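Local structure of prophenoloxidase b (Marsupenaeus japonicus, 3WKY) at residues Ser181-Val186 with Ala231-Glu236; Glu220-Met225 with Arg395-Ile400; His227-Arg232 with Pro391-Trp396. The protein is a type 3 copper protein, the precursor of a phenoloxidase that probably oxidises monophenols and o-diphenols at its dicopper centre. All coordinates share one frame; numbering follows the deposited sequence.

Contact 1 of 3, residues Ser181-Val186 with Ala231-Glu236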
loop_
_atom_site.group_PDB
_atom_site.type_symbol
_atom_site.label_atom_id
_atom_site.label_comp_id
_atom_site.label_asym_id
_atom_site.label_seq_id
_atom_site.Cartn_x
_atom_site.Cartn_y
_atom_site.Cartn_z
ATOM N N SER A 181 -1.365 -26.707 -6.005
ATOM C CA SER A 181 -0.581 -26.350 -4.828
ATOM C C SER A 181 0.783 -27.032 -4.892
ATOM O O SER A 181 0.928 -28.176 -4.460
ATOM C CB SER A 181 -1.331 -26.785 -3.567
ATOM O OG SER A 181 -0.594 -26.510 -2.390
ATOM N N PRO A 182 1.785 -26.337 -5.442
ATOM C CA PRO A 182 3.118 -26.943 -5.567
ATOM C C PRO A 182 3.638 -27.503 -4.233
ATOM O O PRO A 182 4.274 -28.557 -4.237
ATOM C CB PRO A 182 3.986 -25.771 -6.028
ATOM C CG PRO A 182 3.049 -24.923 -6.843
ATOM C CD PRO A 182 1.694 -25.043 -6.148
ATOM N N GLU A 183 3.357 -26.838 -3.116
ATOM C CA GLU A 183 3.870 -27.333 -1.830
ATOM C C GLU A 183 3.332 -28.708 -1.459
ATOM O O GLU A 183 3.957 -29.437 -0.689
ATOM C CB GLU A 183 3.583 -26.347 -0.701
ATOM C CG GLU A 183 4.369 -25.059 -0.824
ATOM C CD GLU A 183 5.871 -25.271 -0.723
ATOM O OE1 GLU A 183 6.322 -26.295 -0.142
ATOM O OE2 GLU A 183 6.604 -24.393 -1.220
ATOM N N HIS A 184 2.167 -29.062 -1.996
ATOM C CA HIS A 184 1.596 -30.378 -1.720
ATOM C C HIS A 184 2.398 -31.506 -2.379
ATOM O O HIS A 184 2.297 -32.654 -1.941
ATOM C CB HIS A 184 0.118 -30.446 -2.121
ATOM C CG HIS A 184 -0.577 -31.676 -1.633
ATOM N ND1 HIS A 184 -0.855 -32.746 -2.456
ATOM C CD2 HIS A 184 -1.027 -32.020 -0.401
ATOM C CE1 HIS A 184 -1.460 -33.692 -1.755
ATOM N NE2 HIS A 184 -1.574 -33.278 -0.506
ATOM N N ARG A 185 3.196 -31.181 -3.402
ATOM C CA ARG A 185 4.022 -32.183 -4.092
ATOM C C ARG A 185 5.016 -32.854 -3.145
ATOM O O ARG A 185 5.474 -33.971 -3.409
ATOM C CB ARG A 185 4.781 -31.599 -5.310
ATOM C CG ARG A 185 3.898 -31.183 -6.521
ATOM C CD ARG A 185 4.557 -31.508 -7.898
ATOM N NE ARG A 185 5.802 -30.776 -8.204
ATOM C CZ ARG A 185 5.866 -29.508 -8.618
ATOM N NH1 ARG A 185 4.761 -28.761 -8.760
ATOM N NH2 ARG A 185 7.046 -28.966 -8.876
ATOM N N VAL A 186 5.356 -32.182 -2.048
ATOM C CA VAL A 186 6.336 -32.733 -1.109
ATOM C C VAL A 186 5.682 -33.067 0.244
ATOM O O VAL A 186 6.354 -33.349 1.239
ATOM C CB VAL A 186 7.650 -31.852 -1.062
ATOM C CG1 VAL A 186 7.380 -30.439 -0.609
ATOM C CG2 VAL A 186 8.786 -32.498 -0.258
ATOM N N ALA A 231 18.459 -29.328 4.713
ATOM C CA ALA A 231 19.214 -29.699 3.512
ATOM C C ALA A 231 18.525 -30.838 2.764
ATOM O O ALA A 231 18.364 -30.783 1.546
ATOM C CB ALA A 231 20.644 -30.090 3.873
ATOM N N ARG A 232 18.111 -31.870 3.493
ATOM C CA ARG A 232 17.466 -33.016 2.855
ATOM C C ARG A 232 16.107 -32.653 2.273
ATOM O O ARG A 232 15.718 -33.153 1.221
ATOM C CB ARG A 232 17.385 -34.213 3.817
ATOM C CG ARG A 232 18.747 -34.948 3.905
ATOM C CD ARG A 232 18.797 -35.937 5.051
ATOM N NE ARG A 232 20.085 -36.637 5.040
ATOM C CZ ARG A 232 20.308 -37.784 4.408
ATOM N NH1 ARG A 232 19.333 -38.380 3.731
ATOM N NH2 ARG A 232 21.521 -38.333 4.452
ATOM N N TYR A 233 15.398 -31.752 2.937
ATOM C CA TYR A 233 14.147 -31.261 2.394
ATOM C C TYR A 233 14.381 -30.608 1.043
ATOM O O TYR A 233 13.644 -30.864 0.085
ATOM C CB TYR A 233 13.558 -30.249 3.354
ATOM C CG TYR A 233 12.224 -29.655 2.953
ATOM C CD1 TYR A 233 11.090 -30.456 2.799
ATOM C CD2 TYR A 233 12.090 -28.277 2.785
ATOM C CE1 TYR A 233 9.841 -29.892 2.479
ATOM C CE2 TYR A 233 10.852 -27.705 2.457
ATOM C CZ TYR A 233 9.738 -28.519 2.312
ATOM O OH TYR A 233 8.513 -27.956 2.007
ATOM N N ASN A 234 15.405 -29.760 0.964
ATOM C CA ASN A 234 15.721 -29.126 -0.308
ATOM C C ASN A 234 16.105 -30.118 -1.397
ATOM O O ASN A 234 15.824 -29.891 -2.566
ATOM C CB ASN A 234 16.825 -28.085 -0.154
ATOM C CG ASN A 234 16.289 -26.722 0.242
ATOM O OD1 ASN A 234 15.122 -26.387 -0.035
ATOM N ND2 ASN A 234 17.144 -25.912 0.874
ATOM N N MET A 235 16.767 -31.217 -1.028
ATOM C CA MET A 235 17.098 -32.206 -2.033
ATOM C C MET A 235 15.837 -32.865 -2.555
ATOM O O MET A 235 15.733 -33.203 -3.736
ATOM C CB MET A 235 18.070 -33.247 -1.467
ATOM C CG MET A 235 19.322 -32.608 -0.940
ATOM S SD MET A 235 20.585 -33.803 -0.451
ATOM C CE MET A 235 21.505 -32.718 0.621
ATOM N N GLU A 236 14.861 -33.027 -1.672
ATOM C CA GLU A 236 13.587 -33.568 -2.079
ATOM C C GLU A 236 12.871 -32.556 -3.000
ATOM O O GLU A 236 12.269 -32.942 -4.019
ATOM C CB GLU A 236 12.760 -33.888 -0.823
ATOM C CG GLU A 236 11.790 -35.025 -0.960
ATOM C CD GLU A 236 12.436 -36.411 -1.042
ATOM O OE1 GLU A 236 13.684 -36.573 -0.912
ATOM O OE2 GLU A 236 11.656 -37.357 -1.254
#

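Contact 2 of 3, residues Glu220-Met225 with Arg395-Ile400. With CUO (Cu2-o2 cluster), chain J.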
loop_
_atom_site.group_PDB
_atom_site.type_symbol
_atom_site.label_atom_id
_atom_site.label_comp_id
_atom_site.label_asym_id
_atom_site.label_seq_id
_atom_site.Cartn_x
_atom_site.Cartn_y
_atom_site.Cartn_z
ATOM N N GLU A 220 24.714 -26.870 19.630
ATOM C CA GLU A 220 25.291 -27.192 18.345
ATOM C C GLU A 220 24.524 -28.328 17.666
ATOM O O GLU A 220 24.342 -28.329 16.438
ATOM C CB GLU A 220 26.780 -27.551 18.504
ATOM C CG GLU A 220 27.431 -27.950 17.204
ATOM C CD GLU A 220 28.897 -28.253 17.391
ATOM O OE1 GLU A 220 29.335 -28.257 18.569
ATOM O OE2 GLU A 220 29.606 -28.459 16.375
ATOM N N LEU A 221 24.067 -29.299 18.455
ATOM C CA LEU A 221 23.298 -30.405 17.898
ATOM C C LEU A 221 21.948 -29.916 17.380
ATOM O O LEU A 221 21.446 -30.433 16.383
ATOM C CB LEU A 221 23.086 -31.501 18.948
ATOM C CG LEU A 221 22.655 -32.877 18.433
ATOM C CD1 LEU A 221 23.792 -33.593 17.683
ATOM C CD2 LEU A 221 22.158 -33.744 19.592
ATOM N N PHE A 222 21.359 -28.942 18.079
ATOM C CA PHE A 222 20.136 -28.293 17.589
ATOM C C PHE A 222 20.379 -27.749 16.178
ATOM O O PHE A 222 19.642 -28.073 15.240
ATOM C CB PHE A 222 19.698 -27.190 18.539
ATOM C CG PHE A 222 18.564 -26.357 18.008
ATOM C CD1 PHE A 222 17.290 -26.884 17.929
ATOM C CD2 PHE A 222 18.787 -25.057 17.571
ATOM C CE1 PHE A 222 16.233 -26.124 17.425
ATOM C CE2 PHE A 222 17.726 -24.279 17.074
ATOM C CZ PHE A 222 16.462 -24.816 17.001
ATOM N N TYR A 223 21.432 -26.952 16.022
ATOM C CA TYR A 223 21.845 -26.494 14.700
ATOM C C TYR A 223 22.016 -27.646 13.717
ATOM O O TYR A 223 21.469 -27.611 12.616
ATOM C CB TYR A 223 23.161 -25.710 14.787
ATOM C CG TYR A 223 24.004 -25.831 13.545
ATOM C CD1 TYR A 223 23.614 -25.223 12.351
ATOM C CD2 TYR A 223 25.206 -26.546 13.560
ATOM C CE1 TYR A 223 24.399 -25.335 11.193
ATOM C CE2 TYR A 223 25.985 -26.657 12.417
ATOM C CZ TYR A 223 25.582 -26.048 11.241
ATOM O OH TYR A 223 26.362 -26.154 10.106
ATOM N N TYR A 224 22.783 -28.664 14.112
ATOM C CA TYR A 224 23.231 -29.677 13.170
ATOM C C TYR A 224 22.100 -30.556 12.669
ATOM O O TYR A 224 22.010 -30.828 11.477
ATOM C CB TYR A 224 24.318 -30.545 13.809
ATOM C CG TYR A 224 25.007 -31.462 12.824
ATOM C CD1 TYR A 224 25.670 -30.946 11.713
ATOM C CD2 TYR A 224 25.012 -32.841 13.016
ATOM C CE1 TYR A 224 26.337 -31.790 10.807
ATOM C CE2 TYR A 224 25.671 -33.694 12.110
ATOM C CZ TYR A 224 26.326 -33.159 11.019
ATOM O OH TYR A 224 26.975 -33.999 10.128
ATOM N N MET A 225 21.232 -31.011 13.570
ATOM C CA MET A 225 20.152 -31.869 13.130
ATOM C C MET A 225 19.240 -31.072 12.196
ATOM O O MET A 225 18.841 -31.561 11.138
ATOM C CB MET A 225 19.366 -32.444 14.318
ATOM C CG MET A 225 18.205 -33.366 13.887
ATOM S SD MET A 225 16.713 -32.469 13.315
ATOM C CE MET A 225 15.720 -32.486 14.795
ATOM N N ARG A 395 10.358 -23.060 6.156
ATOM C CA ARG A 395 10.690 -21.658 5.978
ATOM C C ARG A 395 11.256 -21.093 7.284
ATOM O O ARG A 395 12.203 -20.305 7.269
ATOM C CB ARG A 395 9.448 -20.860 5.525
ATOM C CG ARG A 395 8.878 -21.317 4.165
ATOM C CD ARG A 395 8.063 -20.180 3.495
ATOM N NE ARG A 395 8.918 -19.004 3.305
ATOM C CZ ARG A 395 8.481 -17.753 3.201
ATOM N NH1 ARG A 395 7.178 -17.484 3.280
ATOM N NH2 ARG A 395 9.355 -16.763 3.038
ATOM N N TRP A 396 10.669 -21.492 8.411
ATOM C CA TRP A 396 11.161 -21.046 9.710
ATOM C C TRP A 396 12.563 -21.609 9.954
ATOM O O TRP A 396 13.471 -20.898 10.396
ATOM C CB TRP A 396 10.194 -21.472 10.822
ATOM C CG TRP A 396 10.561 -20.922 12.167
ATOM C CD1 TRP A 396 10.891 -21.645 13.289
ATOM C CD2 TRP A 396 10.662 -19.532 12.540
ATOM N NE1 TRP A 396 11.173 -20.791 14.334
ATOM C CE2 TRP A 396 11.044 -19.494 13.905
ATOM C CE3 TRP A 396 10.448 -18.323 11.861
ATOM C CZ2 TRP A 396 11.253 -18.288 14.597
ATOM C CZ3 TRP A 396 10.637 -17.113 12.560
ATOM C CH2 TRP A 396 11.026 -17.111 13.917
ATOM N N HIS A 397 12.755 -22.880 9.639
ATOM C CA HIS A 397 14.074 -23.474 9.848
ATOM C C HIS A 397 15.136 -23.075 8.852
ATOM O O HIS A 397 16.326 -23.148 9.161
ATOM C CB HIS A 397 14.001 -24.989 10.066
ATOM C CG HIS A 397 13.750 -25.306 11.492
ATOM N ND1 HIS A 397 14.756 -25.292 12.429
ATOM C CD2 HIS A 397 12.591 -25.459 12.175
ATOM C CE1 HIS A 397 14.238 -25.498 13.629
ATOM N NE2 HIS A 397 12.931 -25.600 13.493
ATOM N N LYS A 398 14.722 -22.642 7.665
ATOM C CA LYS A 398 15.687 -22.030 6.763
ATOM C C LYS A 398 16.161 -20.694 7.358
ATOM O O LYS A 398 17.342 -20.377 7.287
ATOM C CB LYS A 398 15.116 -21.850 5.349
ATOM C CG LYS A 398 16.125 -21.250 4.359
ATOM C CD LYS A 398 17.263 -22.251 4.025
ATOM C CE LYS A 398 18.276 -21.595 3.100
ATOM N NZ LYS A 398 19.239 -22.599 2.522
ATOM N N PHE A 399 15.256 -19.917 7.955
ATOM C CA PHE A 399 15.683 -18.706 8.668
ATOM C C PHE A 399 16.671 -19.058 9.782
ATOM O O PHE A 399 17.735 -18.439 9.917
ATOM C CB PHE A 399 14.480 -17.953 9.260
ATOM C CG PHE A 399 14.840 -17.077 10.440
ATOM C CD1 PHE A 399 15.668 -15.977 10.279
ATOM C CD2 PHE A 399 14.343 -17.358 11.707
ATOM C CE1 PHE A 399 16.020 -15.173 11.370
ATOM C CE2 PHE A 399 14.673 -16.569 12.791
ATOM C CZ PHE A 399 15.515 -15.475 12.631
ATOM N N ILE A 400 16.307 -20.052 10.583
ATOM C CA ILE A 400 17.166 -20.483 11.681
ATOM C C ILE A 400 18.524 -20.952 11.149
ATOM O O ILE A 400 19.580 -20.570 11.682
ATOM C CB ILE A 400 16.473 -21.581 12.527
ATOM C CG1 ILE A 400 15.250 -20.984 13.250
ATOM C CG2 ILE A 400 17.442 -22.172 13.546
ATOM C CD1 ILE A 400 15.602 -19.840 14.222
HETATM CU CU1 CUO J . 12.844 -29.096 15.767
HETATM CU CU2 CUO J . 11.741 -25.697 15.321
HETATM O O1 CUO J . 12.413 -27.240 16.369
HETATM O O2 CUO J . 11.048 -27.749 15.574
#

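Contact 3 of 3, residues His227-Arg232 with Pro391-Trp396. With CUO (Cu2-o2 cluster), chain J.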
loop_
_atom_site.group_PDB
_atom_site.type_symbol
_atom_site.label_atom_id
_atom_site.label_comp_id
_atom_site.label_asym_id
_atom_site.label_seq_id
_atom_site.Cartn_x
_atom_site.Cartn_y
_atom_site.Cartn_z
ATOM N N HIS A 227 19.895 -28.415 10.428
ATOM C CA HIS A 227 20.593 -28.122 9.186
ATOM C C HIS A 227 20.431 -29.283 8.222
ATOM O O HIS A 227 20.160 -29.103 7.041
ATOM C CB HIS A 227 22.086 -27.898 9.417
ATOM C CG HIS A 227 22.863 -27.883 8.142
ATOM N ND1 HIS A 227 22.773 -26.843 7.240
ATOM C CD2 HIS A 227 23.672 -28.809 7.576
ATOM C CE1 HIS A 227 23.522 -27.117 6.185
ATOM N NE2 HIS A 227 24.079 -28.301 6.362
ATOM N N ASN A 228 20.610 -30.491 8.736
ATOM C CA ASN A 228 20.483 -31.684 7.919
ATOM C C ASN A 228 19.047 -31.923 7.472
ATOM O O ASN A 228 18.798 -32.343 6.340
ATOM C CB ASN A 228 21.042 -32.887 8.690
ATOM C CG ASN A 228 22.528 -33.017 8.524
ATOM O OD1 ASN A 228 22.982 -33.667 7.589
ATOM N ND2 ASN A 228 23.303 -32.375 9.414
ATOM N N LEU A 229 18.099 -31.628 8.360
ATOM C CA LEU A 229 16.682 -31.723 8.039
ATOM C C LEU A 229 16.292 -30.762 6.895
ATOM O O LEU A 229 15.618 -31.160 5.939
ATOM C CB LEU A 229 15.869 -31.445 9.314
ATOM C CG LEU A 229 14.343 -31.416 9.281
ATOM C CD1 LEU A 229 13.777 -32.660 8.602
ATOM C CD2 LEU A 229 13.860 -31.320 10.718
ATOM N N VAL A 230 16.713 -29.506 6.997
ATOM C CA VAL A 230 16.493 -28.525 5.928
ATOM C C VAL A 230 17.203 -28.898 4.617
ATOM O O VAL A 230 16.619 -28.807 3.531
ATOM C CB VAL A 230 16.939 -27.116 6.381
ATOM C CG1 VAL A 230 16.875 -26.125 5.197
ATOM C CG2 VAL A 230 16.046 -26.632 7.542
ATOM N N ALA A 231 18.459 -29.328 4.713
ATOM C CA ALA A 231 19.214 -29.699 3.512
ATOM C C ALA A 231 18.525 -30.838 2.764
ATOM O O ALA A 231 18.364 -30.783 1.546
ATOM C CB ALA A 231 20.644 -30.090 3.873
ATOM N N ARG A 232 18.111 -31.870 3.493
ATOM C CA ARG A 232 17.466 -33.016 2.855
ATOM C C ARG A 232 16.107 -32.653 2.273
ATOM O O ARG A 232 15.718 -33.153 1.221
ATOM C CB ARG A 232 17.385 -34.213 3.817
ATOM C CG ARG A 232 18.747 -34.948 3.905
ATOM C CD ARG A 232 18.797 -35.937 5.051
ATOM N NE ARG A 232 20.085 -36.637 5.040
ATOM C CZ ARG A 232 20.308 -37.784 4.408
ATOM N NH1 ARG A 232 19.333 -38.380 3.731
ATOM N NH2 ARG A 232 21.521 -38.333 4.452
ATOM N N PRO A 391 4.461 -26.735 5.650
ATOM C CA PRO A 391 5.543 -26.154 4.836
ATOM C C PRO A 391 6.261 -24.992 5.526
ATOM O O PRO A 391 7.454 -24.774 5.285
ATOM C CB PRO A 391 4.826 -25.683 3.555
ATOM C CG PRO A 391 3.329 -25.607 3.952
ATOM C CD PRO A 391 3.173 -26.754 4.928
ATOM N N VAL A 392 5.557 -24.254 6.382
ATOM C CA VAL A 392 6.204 -23.130 7.043
ATOM C C VAL A 392 7.264 -23.579 8.049
ATOM O O VAL A 392 8.138 -22.794 8.417
ATOM C CB VAL A 392 5.193 -22.160 7.703
ATOM C CG1 VAL A 392 4.814 -22.624 9.125
ATOM C CG2 VAL A 392 5.778 -20.759 7.751
ATOM N N PHE A 393 7.199 -24.835 8.490
ATOM C CA PHE A 393 8.279 -25.372 9.328
ATOM C C PHE A 393 9.630 -25.143 8.662
ATOM O O PHE A 393 10.624 -24.738 9.307
ATOM C CB PHE A 393 8.094 -26.875 9.559
ATOM C CG PHE A 393 9.204 -27.491 10.373
ATOM C CD1 PHE A 393 9.135 -27.502 11.759
ATOM C CD2 PHE A 393 10.334 -28.020 9.747
ATOM C CE1 PHE A 393 10.176 -28.053 12.517
ATOM C CE2 PHE A 393 11.384 -28.574 10.488
ATOM C CZ PHE A 393 11.305 -28.586 11.882
ATOM N N PHE A 394 9.680 -25.425 7.370
ATOM C CA PHE A 394 10.954 -25.367 6.671
ATOM C C PHE A 394 11.341 -23.941 6.301
ATOM O O PHE A 394 12.519 -23.625 6.187
ATOM C CB PHE A 394 10.955 -26.327 5.483
ATOM C CG PHE A 394 10.928 -27.767 5.905
ATOM C CD1 PHE A 394 12.118 -28.457 6.137
ATOM C CD2 PHE A 394 9.716 -28.418 6.124
ATOM C CE1 PHE A 394 12.098 -29.788 6.569
ATOM C CE2 PHE A 394 9.682 -29.740 6.552
ATOM C CZ PHE A 394 10.881 -30.431 6.762
ATOM N N ARG A 395 10.358 -23.060 6.156
ATOM C CA ARG A 395 10.690 -21.658 5.978
ATOM C C ARG A 395 11.256 -21.093 7.284
ATOM O O ARG A 395 12.203 -20.305 7.269
ATOM C CB ARG A 395 9.448 -20.860 5.525
ATOM C CG ARG A 395 8.878 -21.317 4.165
ATOM C CD ARG A 395 8.063 -20.180 3.495
ATOM N NE ARG A 395 8.918 -19.004 3.305
ATOM C CZ ARG A 395 8.481 -17.753 3.201
ATOM N NH1 ARG A 395 7.178 -17.484 3.280
ATOM N NH2 ARG A 395 9.355 -16.763 3.038
ATOM N N TRP A 396 10.669 -21.492 8.411
ATOM C CA TRP A 396 11.161 -21.046 9.710
ATOM C C TRP A 396 12.563 -21.609 9.954
ATOM O O TRP A 396 13.471 -20.898 10.396
ATOM C CB TRP A 396 10.194 -21.472 10.822
ATOM C CG TRP A 396 10.561 -20.922 12.167
ATOM C CD1 TRP A 396 10.891 -21.645 13.289
ATOM C CD2 TRP A 396 10.662 -19.532 12.540
ATOM N NE1 TRP A 396 11.173 -20.791 14.334
ATOM C CE2 TRP A 396 11.044 -19.494 13.905
ATOM C CE3 TRP A 396 10.448 -18.323 11.861
ATOM C CZ2 TRP A 396 11.253 -18.288 14.597
ATOM C CZ3 TRP A 396 10.637 -17.113 12.560
ATOM C CH2 TRP A 396 11.026 -17.111 13.917
HETATM CU CU1 CUO J . 12.844 -29.096 15.767
HETATM CU CU2 CUO J . 11.741 -25.697 15.321
HETATM O O1 CUO J . 12.413 -27.240 16.369
HETATM O O2 CUO J . 11.048 -27.749 15.574
#

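Contact 1 of 3, residues Ser181-Val186 with Ala231-Glu236
Val186 sets both its methyls against one corner of the Tyr233 ring: CG2 lies 3.9 Å from CE1 of Tyr233, and CG1 reaches the same carbon and also the hydroxyl, 3.8 Å from Tyr233 OH. CG2 comes at the ring obliquely. On its other flank CG2 of Val186 meets the aliphatic part of Glu236, at CG, 4.0 Å away. Tyr233 gets there because its CG stands anti to the backbone N (chi1 -179°), which sends the phenol off the helix to the loop. Glu183 folds its carboxylate in beside the phenol, OE1 lying 3.5 Å from Tyr233 OH, but the firm polar partners are elsewhere: Arg237 makes a salt bridge with Glu183 OE1, and Arg190 hydrogen-bonds Tyr233 OH. Glu236 likewise turns its carboxylate aside, to the hydroxyl of Tyr188. Behind these side chains, residues 182-185 coil in a short helix-like turn, with His184 N bonded to Ser181 O at 2.9 Å. That turn delivers Val186 to the N-cap position of helix 187-190, and the buried contact thus fastens a helix start to helix 218-239 of the hemocyanin-type copper domain.

Contact 2 of 3, residues Glu220-Met225 with Arg395-Ile400
Phe222 points CZ at the edge of the His397 imidazole, 4.1 Å from CE1 and near that ring's plane; relative to the phenyl, the imidazole carbon comes in obliquely. Both rings also have the cluster oxygen O1 near their planes at an edge. For Phe222 this is a distant neighbour, CE1 to O1 4.1 Å; for His397 it follows from metal binding, NE2 being 2.2 Å from the copper CU2. Phe222 therefore packs beside a ligand without joining the coordination, which His357 and His361 complete from the protein side. Next to CZ, Phe222 CE2 takes the CG2 methyl of Ile400 at 4.1 Å, again obliquely. The other branch of Ile400, CG1, sits over the rim of one face of the Trp396 indole, along with Phe399 CD2. A chi1 of 172° swings the Phe222 ring out toward helix 391-409. The carbonyl O of Phe222 accepts a hydrogen bond from ND1 of His226, another residue of the cluster pocket. Around this thin, buried contact between helices 218-239 and 391-409, Trp202 of helix 193-205 and Glu343 of helix 334-343 touch Phe222, while Leu342 of that last helix touches Ile400.

Contact 3 of 3, residues His227-Arg232 with Pro391-Trp396
Helices 218-239 and 391-409 cross here with their local axes 10.4 Å apart and their N-to-C directions at 120°, and Val230 and Phe394 have the nearest CA atoms. They are two of the helices that carry the histidines of the type 3 copper site, a helical bundle built round the metal pair, and the segments meet through apolar side chains. Leu229 divides its branches between two consecutive phenylalanines. Its chi1 of 177° and chi2 of 50° together bring the CD2 methyl to the edge of Phe393, close to the ring plane and 3.7 Å from CE2. The other methyl and the branch point go to Phe394: Leu229 CG lies 3.9 Å from CE1, and CD1 touches CE1 and CZ. Phe394 in turn directs its edge at the helix backbone, where its CE1 comes within 3.8 Å of Leu229 O and its CD1 makes a looser approach to Val230 CA. The two phenyls brace each other edge on face, CD2 of Phe393 standing 3.6 Å above the middle of the Phe394 ring. Outside the pair of segments, Trp189 and Arg190 of helix 187-190 also pack on Phe394. An alanine in place of Leu229 lacks the branch point and both methyls, and would probably leave a gap beside the two phenyl edges and let the Phe393 ring shift more easily. Phe393 belongs to the pocket of the copper-oxygen cluster, as a hydrocarbon wall and not as a metal ligand. On the far side of CZ from the leucine contact at CE2, and again near the ring plane, CE1 of Phe393 comes within 3.2 Å of the cluster oxygen O2.

How the contacts relate
All three contacts draw on helix 218-239, and contacts 2 and 3 both pair it with helix 391-409. Their centres are about 7 Å apart, bridged by Val230, whose CG2 lies 3.6 Å from His397 CB. Both reach the cluster, contact 2 through a copper ligand and contact 3 through a pocket wall. Contact 1 is farther along the helix, its centre about 10 Å from that of contact 3 and about 17 Å from that of contact 2. It joins contact 3 where Tyr233 CE2 comes within 3.3 Å of Phe394 CB. The Tyr233 side chain remains about 12 Å from the cluster, so contact 1 belongs to the surroundings of the site.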